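Local coordinates for protein metallo-carboxypeptidase (Pseudomonas aeruginosa, PDB 4A39) that probably acts as a zinc-dependent carboxypeptidase of the M14 family, removing C-terminal residues from peptides or proteins, at residues H65-V70 against L107-E112; T151-R156 against T232-Q237; K172-A177 against Q259-H264. All coordinates share one frame; numbering follows the deposited sequence.

Contact 1. Residues H65-V70 against L107-E112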
ATOM      1  N   HIS A  65     -17.118  23.986  -8.126  1.00 10.83           N
ATOM      2  CA  HIS A  65     -15.871  24.286  -7.429  1.00  9.62           C
ATOM      3  C   HIS A  65     -14.724  23.732  -8.254  1.00  9.10           C
ATOM      4  O   HIS A  65     -14.748  22.572  -8.670  1.00  9.01           O
ATOM      5  CB  HIS A  65     -15.865  23.666  -6.031  1.00  9.01           C
ATOM      6  CG  HIS A  65     -16.864  24.280  -5.104  1.00  8.24           C
ATOM      7  ND1 HIS A  65     -16.506  24.969  -3.964  1.00 10.59           N
ATOM      8  CD2 HIS A  65     -18.214  24.352  -5.178  1.00  7.36           C
ATOM      9  CE1 HIS A  65     -17.593  25.442  -3.379  1.00  9.20           C
ATOM     10  NE2 HIS A  65     -18.642  25.081  -4.096  1.00  9.91           N
ATOM     11  N   CYS A  66     -13.728  24.575  -8.500  1.00  8.81           N
ATOM     12  CA  CYS A  66     -12.573  24.192  -9.297  1.00  8.36           C
ATOM     13  C   CYS A  66     -11.311  24.288  -8.459  1.00  7.94           C
ATOM     14  O   CYS A  66     -10.933  25.370  -8.006  1.00  7.88           O
ATOM     15  CB  CYS A  66     -12.478  25.106 -10.513  1.00  8.80           C
ATOM     16  SG  CYS A  66     -14.019  25.101 -11.434  1.00 10.55           S
ATOM     17  N   PHE A  67     -10.664  23.143  -8.267  1.00  7.27           N
ATOM     18  CA  PHE A  67      -9.453  23.052  -7.460  1.00  6.60           C
ATOM     19  C   PHE A  67      -8.186  22.905  -8.289  1.00  6.01           C
ATOM     20  O   PHE A  67      -8.208  22.327  -9.378  1.00  4.84           O
ATOM     21  CB  PHE A  67      -9.548  21.839  -6.527  1.00  6.94           C
ATOM     22  CG  PHE A  67     -10.711  21.883  -5.578  1.00  6.50           C
ATOM     23  CD1 PHE A  67     -11.978  21.470  -5.988  1.00  5.81           C
ATOM     24  CD2 PHE A  67     -10.539  22.326  -4.269  1.00  7.81           C
ATOM     25  CE1 PHE A  67     -13.057  21.493  -5.108  1.00  4.71           C
ATOM     26  CE2 PHE A  67     -11.613  22.354  -3.376  1.00  5.33           C
ATOM     27  CZ  PHE A  67     -12.877  21.936  -3.797  1.00  6.06           C
ATOM     28  N   THR A  68      -7.084  23.425  -7.756  1.00  5.91           N
ATOM     29  CA  THR A  68      -5.786  23.318  -8.407  1.00  4.97           C
ATOM     30  C   THR A  68      -4.690  23.067  -7.379  1.00  6.45           C
ATOM     31  O   THR A  68      -4.579  23.797  -6.396  1.00  6.31           O
ATOM     32  CB  THR A  68      -5.397  24.606  -9.173  1.00  4.86           C
ATOM     33  OG1 THR A  68      -6.309  24.824 -10.257  1.00  5.62           O
ATOM     34  CG2 THR A  68      -3.973  24.477  -9.727  1.00  6.12           C
ATOM     35  N   LEU A  69      -3.906  22.014  -7.593  1.00  5.88           N
ATOM     36  CA  LEU A  69      -2.773  21.721  -6.722  1.00  6.65           C
ATOM     37  C   LEU A  69      -1.639  22.353  -7.525  1.00  6.72           C
ATOM     38  O   LEU A  69      -1.078  21.736  -8.431  1.00  7.15           O
ATOM     39  CB  LEU A  69      -2.582  20.209  -6.564  1.00  6.29           C
ATOM     40  CG  LEU A  69      -3.806  19.473  -6.007  1.00  6.77           C
ATOM     41  CD1 LEU A  69      -3.428  18.035  -5.669  1.00  6.65           C
ATOM     42  CD2 LEU A  69      -4.317  20.194  -4.759  1.00  6.83           C
ATOM     43  N   VAL A  70      -1.336  23.603  -7.189  1.00  7.93           N
ATOM     44  CA  VAL A  70      -0.339  24.401  -7.896  1.00  7.76           C
ATOM     45  C   VAL A  70       1.090  23.884  -7.981  1.00  6.71           C
ATOM     46  O   VAL A  70       1.814  24.238  -8.916  1.00  6.51           O
ATOM     47  CB  VAL A  70      -0.282  25.839  -7.329  1.00  8.10           C
ATOM     48  CG1 VAL A  70      -1.678  26.444  -7.304  1.00  9.30           C
ATOM     49  CG2 VAL A  70       0.338  25.833  -5.941  1.00  9.03           C
ATOM     50  N   LEU A 107      -2.268  20.095 -11.034  1.00  6.18           N
ATOM     51  CA  LEU A 107      -3.376  19.147 -11.138  1.00  5.26           C
ATOM     52  C   LEU A 107      -4.656  19.917 -10.866  1.00  5.43           C
ATOM     53  O   LEU A 107      -4.734  20.666  -9.893  1.00  5.82           O
ATOM     54  CB  LEU A 107      -3.249  18.025 -10.099  1.00  5.76           C
ATOM     55  CG  LEU A 107      -4.385  16.990 -10.122  1.00  6.99           C
ATOM     56  CD1 LEU A 107      -4.222  16.092 -11.340  1.00  8.90           C
ATOM     57  CD2 LEU A 107      -4.375  16.158  -8.854  1.00  6.49           C
ATOM     58  N   HIS A 108      -5.652  19.732 -11.728  1.00  4.67           N
ATOM     59  CA  HIS A 108      -6.936  20.402 -11.573  1.00  4.64           C
ATOM     60  C   HIS A 108      -8.055  19.372 -11.490  1.00  5.92           C
ATOM     61  O   HIS A 108      -8.003  18.340 -12.151  1.00  6.14           O
ATOM     62  CB  HIS A 108      -7.230  21.310 -12.775  1.00  6.34           C
ATOM     63  CG  HIS A 108      -6.112  22.242 -13.127  1.00  6.61           C
ATOM     64  ND1 HIS A 108      -5.175  21.952 -14.096  1.00  8.52           N
ATOM     65  CD2 HIS A 108      -5.778  23.456 -12.630  1.00  6.18           C
ATOM     66  CE1 HIS A 108      -4.310  22.949 -14.179  1.00  4.86           C
ATOM     67  NE2 HIS A 108      -4.653  23.874 -13.299  1.00  8.37           N
ATOM     68  N   PHE A 109      -9.057  19.650 -10.663  1.00  5.03           N
ATOM     69  CA  PHE A 109     -10.219  18.781 -10.573  1.00  4.34           C
ATOM     70  C   PHE A 109     -11.438  19.615 -10.194  1.00  5.44           C
ATOM     71  O   PHE A 109     -11.318  20.626  -9.494  1.00  5.27           O
ATOM     72  CB  PHE A 109      -9.983  17.587  -9.620  1.00  4.64           C
ATOM     73  CG  PHE A 109      -9.409  17.945  -8.272  1.00  4.14           C
ATOM     74  CD1 PHE A 109     -10.245  18.221  -7.192  1.00  4.19           C
ATOM     75  CD2 PHE A 109      -8.034  17.914  -8.064  1.00  5.77           C
ATOM     76  CE1 PHE A 109      -9.718  18.455  -5.919  1.00  4.30           C
ATOM     77  CE2 PHE A 109      -7.494  18.148  -6.790  1.00  6.39           C
ATOM     78  CZ  PHE A 109      -8.339  18.418  -5.720  1.00  4.84           C
ATOM     79  N   GLN A 110     -12.602  19.210 -10.696  1.00  5.15           N
ATOM     80  CA  GLN A 110     -13.833  19.948 -10.444  1.00  5.80           C
ATOM     81  C   GLN A 110     -14.964  19.111  -9.864  1.00  5.91           C
ATOM     82  O   GLN A 110     -15.077  17.908 -10.124  1.00  6.43           O
ATOM     83  CB  GLN A 110     -14.337  20.605 -11.739  1.00  5.58           C
ATOM     84  CG  GLN A 110     -13.312  21.447 -12.506  1.00  5.00           C
ATOM     85  CD  GLN A 110     -12.342  20.612 -13.327  1.00  6.63           C
ATOM     86  OE1 GLN A 110     -12.744  19.692 -14.039  1.00  7.07           O
ATOM     87  NE2 GLN A 110     -11.057  20.942 -13.238  1.00  6.44           N
ATOM     88  N   LEU A 111     -15.819  19.771  -9.090  1.00  5.83           N
ATOM     89  CA  LEU A 111     -16.969  19.122  -8.480  1.00  5.70           C
ATOM     90  C   LEU A 111     -18.038  20.132  -8.108  1.00  7.52           C
ATOM     91  O   LEU A 111     -17.734  21.213  -7.602  1.00  7.45           O
ATOM     92  CB  LEU A 111     -16.557  18.373  -7.206  1.00  6.22           C
ATOM     93  CG  LEU A 111     -17.705  17.752  -6.394  1.00  7.48           C
ATOM     94  CD1 LEU A 111     -18.306  16.578  -7.162  1.00  7.61           C
ATOM     95  CD2 LEU A 111     -17.186  17.285  -5.042  1.00  8.58           C
ATOM     96  N   GLU A 112     -19.293  19.794  -8.388  1.00  8.32           N
ATOM     97  CA  GLU A 112     -20.412  20.633  -7.977  1.00  9.22           C
ATOM     98  C   GLU A 112     -20.963  19.767  -6.847  1.00  8.45           C
ATOM     99  O   GLU A 112     -21.759  18.853  -7.084  1.00  9.40           O
ATOM    100  CB  GLU A 112     -21.453  20.777  -9.085  1.00 11.99           C
ATOM    101  CG  GLU A 112     -22.577  21.730  -8.709  1.00 14.35           C
ATOM    102  CD  GLU A 112     -23.665  21.810  -9.757  1.00 17.15           C
ATOM    103  OE1 GLU A 112     -23.332  21.958 -10.949  1.00 18.45           O
ATOM    104  OE2 GLU A 112     -24.854  21.736  -9.384  1.00 20.25           O
TER
HETATM  105  O   HOH W   1      -9.985  23.164 -11.640  1.00 10.57           O
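One face of the Phe109 ring receives the CB of Phe67, which sits 3.8 Å from the ring centroid of Phe109 in a CH-pi contact, while the edge of the same ring meets CG of Leu69 at its CE2. The Phe67 ring itself runs nearly parallel to that of Phe109, with 16° between the planes, but the two are slid so far apart that they barely overlap; the backbone O of Phe109 lies at the edge of the Phe67 ring, in its plane. A chi1 of 49° sets Phe109 CG between the backbone N and the carbonyl carbon and brings the ring toward the facing strand, against Phe67 CB. Phe120 meets both rings obliquely, and Phe54 touches them from strand 53-57. On the same face of the sheet as the two phenylalanines, Leu69 and Leu107 lie side by side, with CD1 of Leu69 3.8 Å from CD2 of Leu107. The strands 65-69 and 106-111 are antiparallel neighbours in the mixed sheet of the N-terminal domain. Hydrogen-bonded pairs His65-Leu111, Phe67-Phe109 and Leu69-Leu107 alternate with the non-hydrogen-bonded pairs Cys66-Gln110 and Thr68-His108, and the residues of the first set put their side chains on one face, those of the second on the other. Phe67 N to Phe109 O is nearly straight at 2.9 Å, whereas Leu107 N to Leu69 O stretches to 3.3 Å. On the second face, SG of Cys66 rests 3.9 Å from CG of Gln110. The Gln110 chain bends at chi2 (79°), and its NE2 donates to a water that in turn donates to Phe67 O; NE2 also bonds to Gln101 on strand 96-103. The His108 imidazole lies alongside Thr68, its NE2 hydrogen-bonded to Asp105.

Contact 2. Residues T151-R156 against T232-Q237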
ATOM      1  N   THR A 151       8.544  -0.712  17.523  1.00  8.36           N
ATOM      2  CA  THR A 151       8.259   0.665  17.899  1.00  8.58           C
ATOM      3  C   THR A 151       8.825   1.640  16.875  1.00  7.81           C
ATOM      4  O   THR A 151      10.017   1.620  16.569  1.00  8.43           O
ATOM      5  CB  THR A 151       8.851   0.976  19.285  1.00 10.46           C
ATOM      6  OG1 THR A 151       8.313   0.056  20.244  1.00 12.69           O
ATOM      7  CG2 THR A 151       8.513   2.393  19.710  1.00 10.31           C
ATOM      8  N   SER A 152       7.954   2.490  16.342  1.00  7.14           N
ATOM      9  CA  SER A 152       8.359   3.472  15.344  1.00  8.40           C
ATOM     10  C   SER A 152       9.185   4.587  15.976  1.00  9.09           C
ATOM     11  O   SER A 152       9.278   4.693  17.198  1.00  9.06           O
ATOM     12  CB  SER A 152       7.127   4.083  14.680  1.00  7.78           C
ATOM     13  OG  SER A 152       6.444   4.926  15.594  1.00  6.58           O
ATOM     14  N   VAL A 153       9.780   5.422  15.136  1.00  8.60           N
ATOM     15  CA  VAL A 153      10.586   6.531  15.621  1.00  7.66           C
ATOM     16  C   VAL A 153       9.829   7.376  16.644  1.00  8.30           C
ATOM     17  O   VAL A 153      10.392   7.782  17.670  1.00  8.63           O
ATOM     18  CB  VAL A 153      11.032   7.431  14.450  1.00  8.02           C
ATOM     19  CG1 VAL A 153      11.690   8.694  14.983  1.00  8.50           C
ATOM     20  CG2 VAL A 153      11.992   6.668  13.553  1.00  7.83           C
ATOM     21  N   GLN A 154       8.548   7.622  16.380  1.00  7.69           N
ATOM     22  CA  GLN A 154       7.740   8.439  17.278  1.00  8.16           C
ATOM     23  C   GLN A 154       6.917   7.668  18.312  1.00  8.51           C
ATOM     24  O   GLN A 154       6.000   8.221  18.916  1.00  8.83           O
ATOM     25  CB  GLN A 154       6.831   9.361  16.463  1.00  9.31           C
ATOM     26  CG  GLN A 154       7.600  10.251  15.491  1.00  9.79           C
ATOM     27  CD  GLN A 154       6.722  11.308  14.863  1.00 11.45           C
ATOM     28  OE1 GLN A 154       5.602  11.026  14.451  1.00 11.02           O
ATOM     29  NE2 GLN A 154       7.231  12.538  14.784  1.00 10.46           N
ATOM     30  N   GLY A 155       7.236   6.393  18.506  1.00  8.37           N
ATOM     31  CA  GLY A 155       6.537   5.609  19.513  1.00  8.70           C
ATOM     32  C   GLY A 155       5.184   5.010  19.181  1.00  7.96           C
ATOM     33  O   GLY A 155       4.324   4.909  20.056  1.00  8.23           O
ATOM     34  N   ARG A 156       4.983   4.621  17.928  1.00  6.52           N
ATOM     35  CA  ARG A 156       3.731   3.993  17.525  1.00  6.87           C
ATOM     36  C   ARG A 156       4.005   2.503  17.310  1.00  6.81           C
ATOM     37  O   ARG A 156       5.119   2.118  16.949  1.00  9.05           O
ATOM     38  CB  ARG A 156       3.197   4.643  16.244  1.00  6.66           C
ATOM     39  CG  ARG A 156       2.784   6.102  16.432  1.00  7.10           C
ATOM     40  CD  ARG A 156       2.042   6.645  15.218  1.00  8.39           C
ATOM     41  NE  ARG A 156       1.512   7.986  15.464  1.00  9.15           N
ATOM     42  CZ  ARG A 156       2.237   9.102  15.430  1.00  9.67           C
ATOM     43  NH1 ARG A 156       3.533   9.051  15.151  1.00  9.28           N
ATOM     44  NH2 ARG A 156       1.663  10.270  15.690  1.00 12.63           N
ATOM     45  N   THR A 232       8.680   8.838   3.183  1.00  5.03           N
ATOM     46  CA  THR A 232       9.553   8.533   4.311  1.00  4.68           C
ATOM     47  C   THR A 232       8.943   8.388   5.698  1.00  4.81           C
ATOM     48  O   THR A 232       7.800   8.775   5.932  1.00  5.16           O
ATOM     49  CB  THR A 232      10.670   9.592   4.391  1.00  5.41           C
ATOM     50  OG1 THR A 232      10.090  10.898   4.534  1.00  6.01           O
ATOM     51  CG2 THR A 232      11.518   9.563   3.123  1.00  5.08           C
ATOM     52  N   ASN A 233       9.719   7.805   6.613  1.00  6.39           N
ATOM     53  CA  ASN A 233       9.262   7.658   7.986  1.00  6.07           C
ATOM     54  C   ASN A 233       9.562   8.988   8.672  1.00  7.02           C
ATOM     55  O   ASN A 233      10.007   9.932   8.012  1.00  6.78           O
ATOM     56  CB  ASN A 233       9.942   6.460   8.692  1.00  6.38           C
ATOM     57  CG  ASN A 233      11.408   6.702   9.063  1.00  6.96           C
ATOM     58  OD1 ASN A 233      12.037   7.663   8.634  1.00  5.28           O
ATOM     59  ND2 ASN A 233      11.958   5.789   9.865  1.00  5.72           N
ATOM     60  N   ALA A 234       9.311   9.073   9.973  1.00  8.57           N
ATOM     61  CA  ALA A 234       9.514  10.324  10.700  1.00  7.46           C
ATOM     62  C   ALA A 234      10.917  10.906  10.613  1.00  8.45           C
ATOM     63  O   ALA A 234      11.071  12.126  10.574  1.00  9.22           O
ATOM     64  CB  ALA A 234       9.115  10.150  12.170  1.00  7.47           C
ATOM     65  N   ALA A 235      11.933  10.048  10.576  1.00  7.02           N
ATOM     66  CA  ALA A 235      13.318  10.511  10.510  1.00  6.63           C
ATOM     67  C   ALA A 235      13.752  10.910   9.101  1.00  7.82           C
ATOM     68  O   ALA A 235      14.890  11.336   8.894  1.00  9.14           O
ATOM     69  CB  ALA A 235      14.262   9.434  11.063  1.00  5.92           C
ATOM     70  N   GLY A 236      12.849  10.774   8.135  1.00  7.43           N
ATOM     71  CA  GLY A 236      13.173  11.133   6.764  1.00  8.13           C
ATOM     72  C   GLY A 236      13.831  10.035   5.946  1.00  7.43           C
ATOM     73  O   GLY A 236      14.402  10.303   4.888  1.00  9.21           O
ATOM     74  N   GLN A 237      13.744   8.797   6.428  1.00  7.48           N
ATOM     75  CA  GLN A 237      14.336   7.655   5.739  1.00  6.68           C
ATOM     76  C   GLN A 237      13.326   6.901   4.874  1.00  6.74           C
ATOM     77  O   GLN A 237      12.195   6.674   5.296  1.00  6.32           O
ATOM     78  CB  GLN A 237      14.935   6.690   6.774  1.00  7.38           C
ATOM     79  CG  GLN A 237      15.478   5.377   6.210  1.00 10.27           C
ATOM     80  CD  GLN A 237      16.635   5.587   5.257  1.00 11.23           C
ATOM     81  OE1 GLN A 237      17.556   6.352   5.547  1.00 12.29           O
ATOM     82  NE2 GLN A 237      16.601   4.903   4.117  1.00 11.15           N
TER
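The methyl of Ala234 sits against Val153 and Gln154, and the meeting of the two segments is one of van der Waals contact. CB of Val153 approaches CB of Ala234 to 4.0 Å, and CG of Gln154 comes to 3.7 Å from the same methyl. Gln154 is extended beyond CG, which carries its amide carbon past Ala234 CB as well. The second valine branch, CG2, stands anti to the carbonyl carbon of Val153 and reaches ND2 of Asn233 at 3.8 Å, the two side chains crossing at about a right angle; that amide nitrogen is hydrogen-bonded to Arg250 O and Glu253 OE1. Hydrogen bonds shape each segment separately, or run to neighbouring residues, rather than joining the two. Arg156 N donates to Ser152 OG over 2.8 Å, and Gln237 N to Asn233 OD1 over 3.0 Å, each oxygen receiving a backbone N-H from four residues on. Asp223 of helix 222-226 bonds with Ser152 OG and Gln154 N and also pairs with Arg156. Backbone bonds Gly155 N to Ser152 O and Gly236 N to Asn233 O close the two turns. The arrangement is thus a meeting of two type I beta turns, Ser152-Gly155 linking strands 144-151 and 157-163 as a beta hairpin, Asn233-Gly236 in the loop leading toward helix 252-264.

Contact 3. Residues K172-A177 against Q259-H264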
ATOM      1  N   LYS A 172       6.738 -20.537   6.527  1.00  9.32           N
ATOM      2  CA  LYS A 172       6.487 -19.204   7.075  1.00  8.72           C
ATOM      3  C   LYS A 172       6.269 -18.249   5.912  1.00  7.52           C
ATOM      4  O   LYS A 172       7.205 -17.943   5.175  1.00  7.36           O
ATOM      5  CB  LYS A 172       7.680 -18.715   7.903  1.00 10.17           C
ATOM      6  CG  LYS A 172       7.994 -19.558   9.124  1.00 14.37           C
ATOM      7  CD  LYS A 172       8.523 -20.924   8.744  1.00 17.10           C
ATOM      8  CE  LYS A 172       9.969 -20.863   8.297  1.00 17.22           C
ATOM      9  NZ  LYS A 172      10.480 -22.239   8.025  1.00 19.94           N
ATOM     10  N   LEU A 173       5.034 -17.781   5.750  1.00  7.79           N
ATOM     11  CA  LEU A 173       4.705 -16.875   4.653  1.00  7.44           C
ATOM     12  C   LEU A 173       4.551 -15.450   5.176  1.00  7.89           C
ATOM     13  O   LEU A 173       3.626 -15.154   5.939  1.00  7.13           O
ATOM     14  CB  LEU A 173       3.411 -17.330   3.979  1.00  9.05           C
ATOM     15  CG  LEU A 173       3.276 -18.830   3.702  1.00  9.89           C
ATOM     16  CD1 LEU A 173       2.006 -19.058   2.904  1.00  8.88           C
ATOM     17  CD2 LEU A 173       4.486 -19.360   2.946  1.00 10.47           C
ATOM     18  N   TRP A 174       5.459 -14.573   4.754  1.00  7.00           N
ATOM     19  CA  TRP A 174       5.454 -13.185   5.193  1.00  6.71           C
ATOM     20  C   TRP A 174       4.846 -12.181   4.228  1.00  4.93           C
ATOM     21  O   TRP A 174       5.125 -12.197   3.022  1.00  5.00           O
ATOM     22  CB  TRP A 174       6.882 -12.730   5.500  1.00  5.98           C
ATOM     23  CG  TRP A 174       7.518 -13.406   6.670  1.00  6.87           C
ATOM     24  CD1 TRP A 174       7.889 -14.718   6.770  1.00  8.76           C
ATOM     25  CD2 TRP A 174       7.888 -12.787   7.906  1.00  6.48           C
ATOM     26  NE1 TRP A 174       8.472 -14.954   7.997  1.00  7.72           N
ATOM     27  CE2 TRP A 174       8.485 -13.784   8.712  1.00  7.73           C
ATOM     28  CE3 TRP A 174       7.774 -11.483   8.411  1.00  6.64           C
ATOM     29  CZ2 TRP A 174       8.968 -13.518   9.998  1.00  9.37           C
ATOM     30  CZ3 TRP A 174       8.255 -11.217   9.691  1.00  7.60           C
ATOM     31  CH2 TRP A 174       8.846 -12.233  10.470  1.00  8.66           C
ATOM     32  N   VAL A 175       4.034 -11.289   4.783  1.00  4.86           N
ATOM     33  CA  VAL A 175       3.409 -10.223   4.009  1.00  4.29           C
ATOM     34  C   VAL A 175       3.458  -8.945   4.841  1.00  4.60           C
ATOM     35  O   VAL A 175       2.911  -8.908   5.948  1.00  5.85           O
ATOM     36  CB  VAL A 175       1.934 -10.535   3.700  1.00  6.45           C
ATOM     37  CG1 VAL A 175       1.348  -9.437   2.825  1.00  7.03           C
ATOM     38  CG2 VAL A 175       1.828 -11.881   3.005  1.00  5.63           C
ATOM     39  N   ILE A 176       4.136  -7.921   4.326  1.00  4.25           N
ATOM     40  CA  ILE A 176       4.220  -6.637   5.020  1.00  4.73           C
ATOM     41  C   ILE A 176       3.671  -5.552   4.095  1.00  5.63           C
ATOM     42  O   ILE A 176       3.740  -5.673   2.864  1.00  4.56           O
ATOM     43  CB  ILE A 176       5.672  -6.295   5.453  1.00  5.39           C
ATOM     44  CG1 ILE A 176       6.541  -5.991   4.236  1.00  6.10           C
ATOM     45  CG2 ILE A 176       6.257  -7.461   6.252  1.00  5.81           C
ATOM     46  CD1 ILE A 176       7.938  -5.543   4.601  1.00 11.35           C
ATOM     47  N   ALA A 177       3.135  -4.490   4.683  1.00  2.75           N
ATOM     48  CA  ALA A 177       2.523  -3.442   3.874  1.00  3.03           C
ATOM     49  C   ALA A 177       2.807  -1.999   4.258  1.00  3.81           C
ATOM     50  O   ALA A 177       3.130  -1.682   5.402  1.00  3.83           O
ATOM     51  CB  ALA A 177       1.013  -3.655   3.851  1.00  1.64           C
ATOM     52  N   GLN A 259      14.783  -8.543  12.485  1.00  8.65           N
ATOM     53  CA  GLN A 259      15.130  -9.340  13.659  1.00  8.79           C
ATOM     54  C   GLN A 259      14.177 -10.522  13.803  1.00  9.04           C
ATOM     55  O   GLN A 259      14.592 -11.637  14.139  1.00  9.47           O
ATOM     56  CB  GLN A 259      15.086  -8.479  14.926  1.00 11.84           C
ATOM     57  CG  GLN A 259      16.200  -7.446  15.007  1.00 14.91           C
ATOM     58  CD  GLN A 259      17.583  -8.078  15.085  1.00 20.40           C
ATOM     59  OE1 GLN A 259      18.597  -7.383  15.055  1.00 22.86           O
ATOM     60  NE2 GLN A 259      17.628  -9.403  15.192  1.00 23.91           N
ATOM     61  N   GLU A 260      12.895 -10.276  13.550  1.00  8.79           N
ATOM     62  CA  GLU A 260      11.886 -11.320  13.653  1.00  8.02           C
ATOM     63  C   GLU A 260      12.067 -12.345  12.537  1.00  9.17           C
ATOM     64  O   GLU A 260      11.857 -13.543  12.743  1.00 10.05           O
ATOM     65  CB  GLU A 260      10.480 -10.713  13.588  1.00  9.15           C
ATOM     66  CG  GLU A 260      10.123  -9.837  14.787  1.00 11.62           C
ATOM     67  CD  GLU A 260      10.210 -10.582  16.109  1.00 13.67           C
ATOM     68  OE1 GLU A 260       9.735 -11.735  16.176  1.00 15.15           O
ATOM     69  OE2 GLU A 260      10.743 -10.012  17.085  1.00 15.92           O
ATOM     70  N   MET A 261      12.458 -11.880  11.355  1.00  7.79           N
ATOM     71  CA  MET A 261      12.667 -12.794  10.236  1.00  9.04           C
ATOM     72  C   MET A 261      13.841 -13.715  10.530  1.00 10.39           C
ATOM     73  O   MET A 261      13.780 -14.916  10.281  1.00 11.14           O
ATOM     74  CB  MET A 261      12.942 -12.027   8.939  1.00  9.22           C
ATOM     75  CG  MET A 261      11.764 -11.231   8.405  1.00 10.37           C
ATOM     76  SD  MET A 261      12.161 -10.455   6.818  1.00  8.13           S
ATOM     77  CE  MET A 261      10.518 -10.309   6.091  1.00  6.84           C
ATOM     78  N   LYS A 262      14.913 -13.157  11.071  1.00 11.73           N
ATOM     79  CA  LYS A 262      16.095 -13.951  11.380  1.00 14.02           C
ATOM     80  C   LYS A 262      15.789 -15.078  12.352  1.00 14.74           C
ATOM     81  O   LYS A 262      16.349 -16.177  12.250  1.00 16.74           O
ATOM     82  CB  LYS A 262      17.192 -13.051  11.957  1.00 14.21           C
ATOM     83  CG  LYS A 262      17.828 -12.108  10.948  1.00 17.03           C
ATOM     84  CD  LYS A 262      18.825 -11.153  11.595  1.00 18.74           C
ATOM     85  CE  LYS A 262      19.449 -10.228  10.561  1.00 18.49           C
ATOM     86  NZ  LYS A 262      20.280  -9.166  11.190  1.00 20.08           N
ATOM     87  N   ARG A 263      14.878 -14.810  13.281  1.00 14.33           N
ATOM     88  CA  ARG A 263      14.501 -15.780  14.297  1.00 16.56           C
ATOM     89  C   ARG A 263      13.486 -16.828  13.871  1.00 14.43           C
ATOM     90  O   ARG A 263      13.575 -17.980  14.292  1.00 13.15           O
ATOM     91  CB  ARG A 263      13.981 -15.047  15.536  1.00 17.20           C
ATOM     92  CG  ARG A 263      13.714 -15.930  16.743  1.00 21.65           C
ATOM     93  CD  ARG A 263      13.998 -15.147  18.003  1.00 21.63           C
ATOM     94  NE  ARG A 263      13.035 -14.072  18.214  1.00 23.68           N
ATOM     95  CZ  ARG A 263      11.814 -14.275  18.687  1.00 21.56           C
ATOM     96  NH1 ARG A 263      11.436 -15.505  18.981  1.00 21.48           N
ATOM     97  NH2 ARG A 263      10.988 -13.258  18.895  1.00 23.23           N
ATOM     98  N   HIS A 264      12.520 -16.446  13.049  1.00 12.55           N
ATOM     99  CA  HIS A 264      11.520 -17.420  12.637  1.00 12.16           C
ATOM    100  C   HIS A 264      11.720 -18.048  11.268  1.00 12.59           C
ATOM    101  O   HIS A 264      11.207 -19.139  11.019  1.00 14.29           O
ATOM    102  CB  HIS A 264      10.118 -16.808  12.707  1.00 12.58           C
ATOM    103  CG  HIS A 264       9.787 -16.207  14.033  1.00 14.59           C
ATOM    104  ND1 HIS A 264      10.144 -14.924  14.385  1.00 17.58           N
ATOM    105  CD2 HIS A 264       9.144 -16.726  15.103  1.00 16.39           C
ATOM    106  CE1 HIS A 264       9.726 -14.674  15.612  1.00 15.41           C
ATOM    107  NE2 HIS A 264       9.114 -15.751  16.069  1.00 15.11           N
TER
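Trp174 presents a face of its six-membered ring to Met261, whose CG lies 3.7 Å from the ring centroid and only 12° off the normal. The methionine runs obliquely across the indole: the extended chain beyond CG (chi2 -176°) carries SD above the same face, 4.9 Å from the centroid of the Trp174 six-membered ring, a Met-aromatic contact, and CE comes down near Trp174 CE3. At the ring edge, in plane, CB of Glu260 is 3.8 Å from CH2 of Trp174, and CB of His264 also lies near this plane. Tyr215, on strand 212-217, stacks on the tryptophan, and the indole NE1 is hydrogen-bonded to Gly265 O just past the helix. Segment 259-264, the end of helix 252-264, runs nearly antiparallel to segment 172-177, on a central strand of the mixed sheet of the alpha/beta carboxypeptidase domain. Around the last turn, Glu260 O accepts from both His264 N and His264 ND1, which reach it from opposite faces of its carbonyl plane; the bond from ND1 is 2.7 Å long, and it fixes how the imidazole is turned. Lys172, bent at chi2 and chi3, lays its CE 3.5 Å from His264 O, while its NZ forms a salt bridge with Asp267 and a hydrogen bond to His170 O.

In the fold
Contact 1 belongs to the N-terminal domain, contacts 2 and 3 to the zinc carboxypeptidase domain. The centre of contact 1 is about 32 Å from that of contact 2 and about 43 Å from that of contact 3, and the nearest atoms stay about 18 Å and 23 Å away. Contacts 2 and 3 have centres about 20 Å apart, and the chain passes through them in interleaved order; helix 252-264 joins them, since its first turn touches Val153 and its last carries Met261. In contact 2 the side chain of Asn233 is about 13 Å from the zinc ion and from the bound inhibitor, whereas in contact 3 that of Met261 is about 12 Å from that of the zinc ligand His273.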